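Alpha/beta hydrolase fold protein (PDB 3R0V) is probably a hydrolase of the alpha/beta hydrolase fold, and holds a D-malate molecule in its pocket in this crystal. Local coordinates at residues G31-R36 and D149-F154; D164-M169 and P173-M178. All blocks are in the same frame, centred on the assembly; numbering follows the deposited sequence.

Interaction 1 of 2, residues G31-R36 and D149-F154; sequences GALSTR and DAVTYF. With MLT (D-malate), chain F.
Phe154 reaches from helix 147-158 to the methyl group of Ala32, illustrating how a helix side chain can wall a pocket to which a loop lends a backbone amide. Its CB points toward the loop, and CG, anti to the backbone N (chi1 160°), carries the ring on to Ala32. Along one flank of the ring, CD2 lies 4.1 Å from Leu33 CD1, the two side chains running past each other in opposite senses. Further out, CE1 and CE2 both approach the CB of Ala32, and at the tip CZ comes within 3.5 Å of that CB. Carbon C2 of the malate lies at the ring edge, near its plane, 3.5 Å from CZ. A leucine in place of Phe154 would probably leave a gap beside the Ala32 methyl and malate C2. The same Leu33 CD1 also meets Val151 CG1 at 3.7 Å, the two side chains crossing at a slant.

The loop supplies one polar contact: Ala32 N donates to malate O1 over 2.9 Å, nearly straight at 166°. The loop takes its shape from a type II beta turn, Gly31 to Ser34, whose Gly31 O accepts from both Ser34 N and, at 2.7 Å, Ser34 OG, and is also hydrogen-bonded to Arg60 NH1. Because Ser96 N binds the malate too, the pair of backbone amides is consistent with the oxyanion hole of this family. The loop leaves strand 25-29 and leads to helix 40-46; Leu185 of helix 185-192 packs on both Leu33 and Phe154, while helix 134-143 touches Phe154 through Tyr134.

Interaction 2 of 2, residues D164-M169 and P173-M178; sequences DLVAQM and PMWPGM
The carbonyl oxygen of Met169 is approached by carbon atoms of Trp175 and Met174, a compact case of two short helices packing across the turn between them. Trp175 reaches this oxygen twice: CB and, from the indole, CE3 each lie 3.6 Å from Met169 O, which stands obliquely to the ring. Met174 CG is the third carbon near it, 4.0 Å from Met169 O. These are van der Waals contacts, so the two segments are held together by packing.

The side chain of Met169, deposited as selenomethionine like its two partners, carries most of the rest. Its CB rests against the six-membered ring of Trp175, 3.9 Å from CZ3. One turn back on the helix, Val166 extends the apolar surface more loosely, its CG1 standing 4.4 Å from Trp175 CH2. A turn about the CG-SE bond (chi3 72°) bends the end of Met169, and this turns its methyl onto the ends of two other selenomethionines. From Met174 the selenium does the touching, with SE 3.4 Å from Met169 CE and the chains set askew to each other. Met174 is itself bent hard at its end, chi3 being only 16°, close to eclipsed. From Met178, whose chain stays extended beyond CG, methyl meets methyl, CE to Met169 CE at 3.5 Å, and the chains cross at roughly a right angle.

Met155 of helix 147-158 packs on both Met169 and Met178, and the nearest atoms of a bound malate and the Met169 side chain are about 6 Å apart. Consecutive short helices of this kind, inserted between strands 111-117 and 209-213 of the central sheet, are typical of the helical cap above the pocket in alpha/beta hydrolases.

The two contacts come in series along the chain, interaction 1 closing before interaction 2 opens, with centres about 10 Å apart and on the same side of the chain's centre. Interaction 1 joins a loop of the sheet-bearing core to helix 147-158; interaction 2 lies between the next two helices, 163-170 and 175-180. They meet directly: Val151 CG1 packs 3.4 Å from Trp175 CH2, and Leu33 CD2 lies 3.6 Å from Met178 O. Trp175 and Met178 thus serve both. Packing therefore runs continuously from the malate-binding loop into the helices of the probable cap, so that residues of the core and of the probable cap both line the pocket.

Interaction 1 of 2, residues G31-R36 and D149-F154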
# COMPACT_ATOMS: atom_id res chain seq x y z
N GLY A 31 -2.52 -0.57 -1.64
CA GLY A 31 -2.08 -1.86 -1.12
C GLY A 31 -2.71 -3.05 -1.82
O GLY A 31 -3.16 -2.96 -2.96
N ALA A 32 -2.75 -4.17 -1.12
CA ALA A 32 -3.28 -5.40 -1.70
C ALA A 32 -4.72 -5.18 -2.14
O ALA A 32 -5.51 -4.55 -1.44
CB ALA A 32 -3.17 -6.55 -0.70
N LEU A 33 -5.04 -5.69 -3.33
CA LEU A 33 -6.39 -5.66 -3.88
C LEU A 33 -6.91 -4.28 -4.21
O LEU A 33 -8.09 -4.11 -4.49
CB LEU A 33 -7.38 -6.39 -2.97
CG LEU A 33 -6.94 -7.82 -2.64
CD1 LEU A 33 -7.83 -8.39 -1.54
CD2 LEU A 33 -6.99 -8.71 -3.88
N SER A 34 -6.02 -3.29 -4.18
CA SER A 34 -6.42 -1.93 -4.50
C SER A 34 -6.29 -1.65 -5.99
O SER A 34 -5.49 -2.27 -6.69
CB SER A 34 -5.50 -0.95 -3.77
OG SER A 34 -4.23 -0.94 -4.39
N THR A 35 -7.07 -0.69 -6.46
CA THR A 35 -6.82 -0.06 -7.76
C THR A 35 -6.80 1.43 -7.49
O THR A 35 -6.89 1.86 -6.34
CB THR A 35 -7.91 -0.37 -8.78
OG1 THR A 35 -9.14 0.24 -8.37
CG2 THR A 35 -8.09 -1.89 -8.93
N ARG A 36 -6.69 2.23 -8.54
CA ARG A 36 -6.59 3.67 -8.35
C ARG A 36 -7.86 4.26 -7.75
O ARG A 36 -7.81 5.28 -7.06
CB ARG A 36 -6.19 4.38 -9.66
CG ARG A 36 -7.27 4.55 -10.71
CD ARG A 36 -6.63 5.04 -12.00
NE ARG A 36 -7.57 5.68 -12.91
CZ ARG A 36 -8.11 5.07 -13.96
NH1 ARG A 36 -8.97 5.71 -14.74
NH2 ARG A 36 -7.79 3.81 -14.22
N ASP A 149 -12.35 -17.00 -2.64
CA ASP A 149 -11.70 -17.77 -1.58
C ASP A 149 -10.25 -17.32 -1.40
O ASP A 149 -9.74 -17.35 -0.28
CB ASP A 149 -11.78 -19.27 -1.86
CG ASP A 149 -13.20 -19.81 -1.78
OD1 ASP A 149 -14.10 -19.07 -1.34
OD2 ASP A 149 -13.40 -20.99 -2.14
N ALA A 150 -9.59 -16.92 -2.49
CA ALA A 150 -8.23 -16.37 -2.39
C ALA A 150 -8.21 -15.08 -1.57
O ALA A 150 -7.34 -14.89 -0.72
CB ALA A 150 -7.64 -16.13 -3.77
N VAL A 151 -9.18 -14.20 -1.80
CA VAL A 151 -9.28 -12.98 -1.00
C VAL A 151 -9.53 -13.31 0.47
O VAL A 151 -8.89 -12.75 1.35
CB VAL A 151 -10.39 -12.05 -1.52
CG1 VAL A 151 -10.51 -10.82 -0.62
CG2 VAL A 151 -10.09 -11.62 -2.96
N THR A 152 -10.47 -14.22 0.73
CA THR A 152 -10.77 -14.62 2.09
C THR A 152 -9.54 -15.19 2.79
O THR A 152 -9.28 -14.89 3.96
CB THR A 152 -11.89 -15.67 2.09
OG1 THR A 152 -13.06 -15.08 1.52
CG2 THR A 152 -12.19 -16.14 3.51
N TYR A 153 -8.77 -15.99 2.06
CA TYR A 153 -7.56 -16.61 2.59
C TYR A 153 -6.51 -15.55 2.89
O TYR A 153 -5.92 -15.55 3.96
CB TYR A 153 -7.03 -17.66 1.61
CG TYR A 153 -5.84 -18.44 2.11
CD1 TYR A 153 -5.96 -19.36 3.13
CD2 TYR A 153 -4.59 -18.26 1.53
CE1 TYR A 153 -4.86 -20.08 3.58
CE2 TYR A 153 -3.49 -18.98 1.96
CZ TYR A 153 -3.63 -19.88 2.99
OH TYR A 153 -2.55 -20.60 3.43
N PHE A 154 -6.29 -14.64 1.95
CA PHE A 154 -5.38 -13.52 2.20
C PHE A 154 -5.78 -12.76 3.47
O PHE A 154 -4.95 -12.49 4.34
CB PHE A 154 -5.36 -12.56 1.01
CG PHE A 154 -4.84 -11.19 1.35
CD1 PHE A 154 -3.50 -10.97 1.59
CD2 PHE A 154 -5.71 -10.12 1.46
CE1 PHE A 154 -3.03 -9.71 1.91
CE2 PHE A 154 -5.25 -8.86 1.80
CZ PHE A 154 -3.92 -8.66 2.02
C1 MLT F . -2.47 -5.01 2.76
O1 MLT F . -2.23 -4.25 1.76
O2 MLT F . -1.58 -5.42 3.50
C2 MLT F . -3.91 -5.36 3.03
O3 MLT F . -4.76 -4.54 2.25
C3 MLT F . -4.23 -5.23 4.51
C4 MLT F . -5.73 -5.22 4.72
O4 MLT F . -6.52 -5.12 3.75
O5 MLT F . -6.20 -5.30 5.87

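Interaction 2 of 2, residues D164-M169 and P173-M178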
# COMPACT_ATOMS: atom_id res chain seq x y z
N ASP A 164 -15.43 -12.98 11.11
CA ASP A 164 -16.64 -12.17 11.06
C ASP A 164 -16.48 -10.92 10.20
O ASP A 164 -17.37 -10.58 9.43
CB ASP A 164 -17.16 -11.82 12.47
CG ASP A 164 -16.22 -10.92 13.24
OD1 ASP A 164 -16.69 -9.90 13.77
OD2 ASP A 164 -15.01 -11.23 13.33
N LEU A 165 -15.35 -10.24 10.31
CA LEU A 165 -15.13 -9.03 9.51
C LEU A 165 -14.97 -9.38 8.04
O LEU A 165 -15.45 -8.66 7.18
CB LEU A 165 -13.94 -8.23 10.02
CG LEU A 165 -14.07 -7.68 11.45
CD1 LEU A 165 -12.82 -6.90 11.81
CD2 LEU A 165 -15.33 -6.82 11.61
N VAL A 166 -14.31 -10.51 7.77
CA VAL A 166 -14.09 -10.89 6.38
C VAL A 166 -15.42 -11.27 5.73
O VAL A 166 -15.69 -10.91 4.58
CB VAL A 166 -13.06 -12.03 6.25
CG1 VAL A 166 -12.80 -12.35 4.78
CG2 VAL A 166 -11.76 -11.63 6.93
N ALA A 167 -16.26 -11.99 6.46
CA ALA A 167 -17.56 -12.36 5.93
C ALA A 167 -18.39 -11.11 5.62
O ALA A 167 -19.12 -11.07 4.64
CB ALA A 167 -18.29 -13.29 6.90
N GLN A 168 -18.27 -10.09 6.46
CA GLN A 168 -18.96 -8.82 6.22
C GLN A 168 -18.44 -8.14 4.95
O GLN A 168 -19.23 -7.61 4.17
CB GLN A 168 -18.81 -7.89 7.43
CG GLN A 168 -19.60 -6.61 7.30
CD GLN A 168 -21.08 -6.87 7.11
OE1 GLN A 168 -21.65 -7.78 7.73
NE2 GLN A 168 -21.71 -6.08 6.25
N MSE A 169 -17.13 -8.15 4.75
CA MSE A 169 -16.56 -7.58 3.52
C MSE A 169 -17.14 -8.24 2.27
O MSE A 169 -17.35 -7.59 1.24
CB MSE A 169 -15.04 -7.75 3.47
CG MSE A 169 -14.28 -7.26 4.68
SE MSE A 169 -12.38 -7.50 4.38
CE MSE A 169 -12.17 -6.07 3.08
N PRO A 173 -20.10 -3.82 -1.42
CA PRO A 173 -19.87 -3.51 -2.84
C PRO A 173 -18.40 -3.62 -3.26
O PRO A 173 -18.15 -3.80 -4.45
CB PRO A 173 -20.35 -2.06 -2.96
CG PRO A 173 -21.38 -1.92 -1.88
CD PRO A 173 -20.85 -2.75 -0.74
N MSE A 174 -17.47 -3.53 -2.32
CA MSE A 174 -16.04 -3.63 -2.61
C MSE A 174 -15.60 -5.01 -3.12
O MSE A 174 -14.57 -5.14 -3.79
CB MSE A 174 -15.23 -3.32 -1.34
CG MSE A 174 -15.66 -4.17 -0.12
SE MSE A 174 -14.41 -4.17 1.38
CE MSE A 174 -13.35 -2.62 0.87
N TRP A 175 -16.36 -6.05 -2.78
CA TRP A 175 -15.87 -7.41 -2.94
C TRP A 175 -15.61 -7.83 -4.39
O TRP A 175 -14.54 -8.38 -4.68
CB TRP A 175 -16.78 -8.41 -2.22
CG TRP A 175 -16.18 -9.78 -2.09
CD1 TRP A 175 -16.42 -10.86 -2.89
CD2 TRP A 175 -15.26 -10.22 -1.08
NE1 TRP A 175 -15.71 -11.95 -2.44
CE2 TRP A 175 -14.99 -11.58 -1.34
CE3 TRP A 175 -14.64 -9.60 0.01
CZ2 TRP A 175 -14.12 -12.34 -0.54
CZ3 TRP A 175 -13.77 -10.36 0.81
CH2 TRP A 175 -13.54 -11.72 0.53
N PRO A 176 -16.55 -7.58 -5.32
CA PRO A 176 -16.25 -7.98 -6.70
C PRO A 176 -14.97 -7.34 -7.27
O PRO A 176 -14.24 -8.01 -8.00
CB PRO A 176 -17.48 -7.51 -7.49
CG PRO A 176 -18.58 -7.47 -6.47
CD PRO A 176 -17.93 -7.06 -5.18
N GLY A 177 -14.70 -6.08 -6.92
CA GLY A 177 -13.49 -5.42 -7.37
C GLY A 177 -12.24 -6.11 -6.84
O GLY A 177 -11.23 -6.20 -7.53
N MSE A 178 -12.31 -6.60 -5.61
CA MSE A 178 -11.19 -7.31 -5.02
C MSE A 178 -10.99 -8.65 -5.71
O MSE A 178 -9.85 -9.03 -6.05
CB MSE A 178 -11.43 -7.52 -3.53
CG MSE A 178 -11.41 -6.24 -2.72
SE MSE A 178 -11.82 -6.61 -0.84
CE MSE A 178 -10.96 -5.05 -0.08